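PDB 3SDS: ornithine carbamoyltransferase, mitochondrial from Coccidioides immitis, which catalyses the transfer of the carbamoyl group from carbamoyl phosphate to L-ornithine, giving L-citrulline and phosphate in arginine biosynthesis. Local coordinates for residues A30-P34 against T35-T39. Sequence-based numbering, arbitrary orientation.
Sequences ADLTP and TEFAT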
loop_
_atom_site.group_PDB
_atom_site.type_symbol
_atom_site.label_atom_id
_atom_site.label_comp_id
_atom_site.label_asym_id
_atom_site.label_seq_id
_atom_site.Cartn_x
_atom_site.Cartn_y
_atom_site.Cartn_z
ATOM N N ALA A 30 -7.890 28.330 11.190
ATOM C CA ALA A 30 -7.473 29.358 12.137
ATOM C C ALA A 30 -5.986 29.765 11.996
ATOM O O ALA A 30 -5.600 30.854 12.438
ATOM C CB ALA A 30 -7.779 28.922 13.548
ATOM N N ASP A 31 -5.163 28.906 11.380
ATOM C CA ASP A 31 -3.733 29.198 11.188
ATOM C C ASP A 31 -3.447 30.000 9.911
ATOM O O ASP A 31 -2.290 30.306 9.631
ATOM C CB ASP A 31 -2.897 27.913 11.106
ATOM C CG ASP A 31 -3.130 26.944 12.265
ATOM O OD1 ASP A 31 -3.146 25.729 11.958
ATOM O OD2 ASP A 31 -3.270 27.359 13.452
ATOM N N LEU A 32 -4.474 30.316 9.121
ATOM C CA LEU A 32 -4.242 30.950 7.816
ATOM C C LEU A 32 -4.765 32.360 7.802
ATOM O O LEU A 32 -5.848 32.619 8.321
ATOM C CB LEU A 32 -4.916 30.173 6.680
ATOM C CG LEU A 32 -4.483 28.730 6.443
ATOM C CD1 LEU A 32 -5.298 27.996 5.336
ATOM C CD2 LEU A 32 -3.039 28.757 6.092
ATOM N N THR A 33 -4.010 33.275 7.197
ATOM C CA THR A 33 -4.519 34.631 6.985
ATOM C C THR A 33 -5.578 34.545 5.905
ATOM O O THR A 33 -5.630 33.551 5.180
ATOM C CB THR A 33 -3.418 35.608 6.499
ATOM O OG1 THR A 33 -2.838 35.106 5.287
ATOM C CG2 THR A 33 -2.322 35.814 7.569
ATOM N N PRO A 34 -6.419 35.588 5.770
ATOM C CA PRO A 34 -7.351 35.590 4.632
ATOM C C PRO A 34 -6.632 35.518 3.269
ATOM O O PRO A 34 -7.106 34.787 2.397
ATOM C CB PRO A 34 -8.111 36.904 4.791
ATOM C CG PRO A 34 -7.940 37.277 6.218
ATOM C CD PRO A 34 -6.599 36.773 6.633
ATOM N N THR A 35 -5.502 36.216 3.089
ATOM C CA THR A 35 -4.733 36.108 1.837
ATOM C C THR A 35 -4.238 34.679 1.540
ATOM O O THR A 35 -4.427 34.160 0.444
ATOM C CB THR A 35 -3.532 37.064 1.832
ATOM O OG1 THR A 35 -4.002 38.416 1.966
ATOM C CG2 THR A 35 -2.714 36.935 0.530
ATOM N N GLU A 36 -3.595 34.054 2.523
ATOM C CA GLU A 36 -3.094 32.697 2.397
ATOM C C GLU A 36 -4.199 31.709 2.012
ATOM O O GLU A 36 -3.932 30.741 1.288
ATOM C CB GLU A 36 -2.426 32.238 3.705
ATOM C CG GLU A 36 -1.016 32.773 3.975
ATOM C CD GLU A 36 -0.543 32.478 5.412
ATOM O OE1 GLU A 36 -1.417 32.174 6.274
ATOM O OE2 GLU A 36 0.693 32.569 5.682
ATOM N N PHE A 37 -5.424 31.937 2.492
ATOM C CA PHE A 37 -6.523 31.011 2.221
ATOM C C PHE A 37 -7.059 31.173 0.803
ATOM O O PHE A 37 -7.346 30.181 0.116
ATOM C CB PHE A 37 -7.658 31.159 3.248
ATOM C CG PHE A 37 -8.777 30.161 3.065
ATOM C CD1 PHE A 37 -8.680 28.876 3.592
ATOM C CD2 PHE A 37 -9.916 30.496 2.343
ATOM C CE1 PHE A 37 -9.714 27.950 3.401
ATOM C CE2 PHE A 37 -10.948 29.576 2.161
ATOM C CZ PHE A 37 -10.849 28.310 2.688
ATOM N N ALA A 38 -7.205 32.415 0.361
ATOM C CA ALA A 38 -7.658 32.646 -0.999
ATOM C C ALA A 38 -6.655 32.083 -2.022
ATOM O O ALA A 38 -7.067 31.545 -3.070
ATOM C CB ALA A 38 -7.928 34.093 -1.235
ATOM N N THR A 39 -5.359 32.174 -1.700
ATOM C CA THR A 39 -4.277 31.695 -2.573
ATOM C C THR A 39 -4.285 30.161 -2.752
ATOM O O THR A 39 -4.082 29.650 -3.872
ATOM C CB THR A 39 -2.898 32.204 -2.074
ATOM O OG1 THR A 39 -2.862 33.631 -2.168
ATOM C CG2 THR A 39 -1.749 31.636 -2.895
#
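Two torsions set up the exchange between Thr33 and Glu36: Thr33 holds OG1 between its backbone N and carbonyl carbon (chi1 57°), which turns the hydroxyl oxygen to the first turn of the helix, while Glu36 keeps CG beside its backbone N (chi1 -77°) and runs out extended, back toward the helix-capping Thr33. Each side chain then takes the backbone N-H of the other. Glu36 N donates to Thr33 OG1 over 3.1 Å, and Thr33 N donates to Glu36 OE1 over 3.0 Å in a nearly straight bond of 168°, reaching that oxygen on its anti side and well out of the carboxylate plane. This reciprocal pair is a capping box, a worked example of how a helix start finds acceptors for N-H groups that no preceding turn can serve. Thr33 is the N-cap, and Pro34 follows in the first turn, where its lack of an N-H costs no regular backbone bond. The regular pattern begins at once, with Phe37 N bonded to Thr33 O and Ala38 N to Pro34 O, each at 3.1 Å. Next to this pair in sequence, Leu32 and Phe37 meet at about a right angle, Leu32 CD1 lying at the edge of the ring, in its plane, 3.9 Å from Phe37 CD1. The second carboxylate oxygen, Glu36 OE2, forms a salt bridge with Arg24, tying the box to the chain just upstream, and Lys210, at the end of helix 199-210 in the ornithine-binding domain, donates to Leu32 O, bridging the two domains. Ile29 packs on Phe37, whereas Ile352 touches Glu36 and Thr39. The contact marks where the loop leaving a short 3-10 turn enters helix 34-51, within the carbamoyl-phosphate-binding region built around the parallel sheet of strands 94-98, 68-73, 124-128 and 146-148.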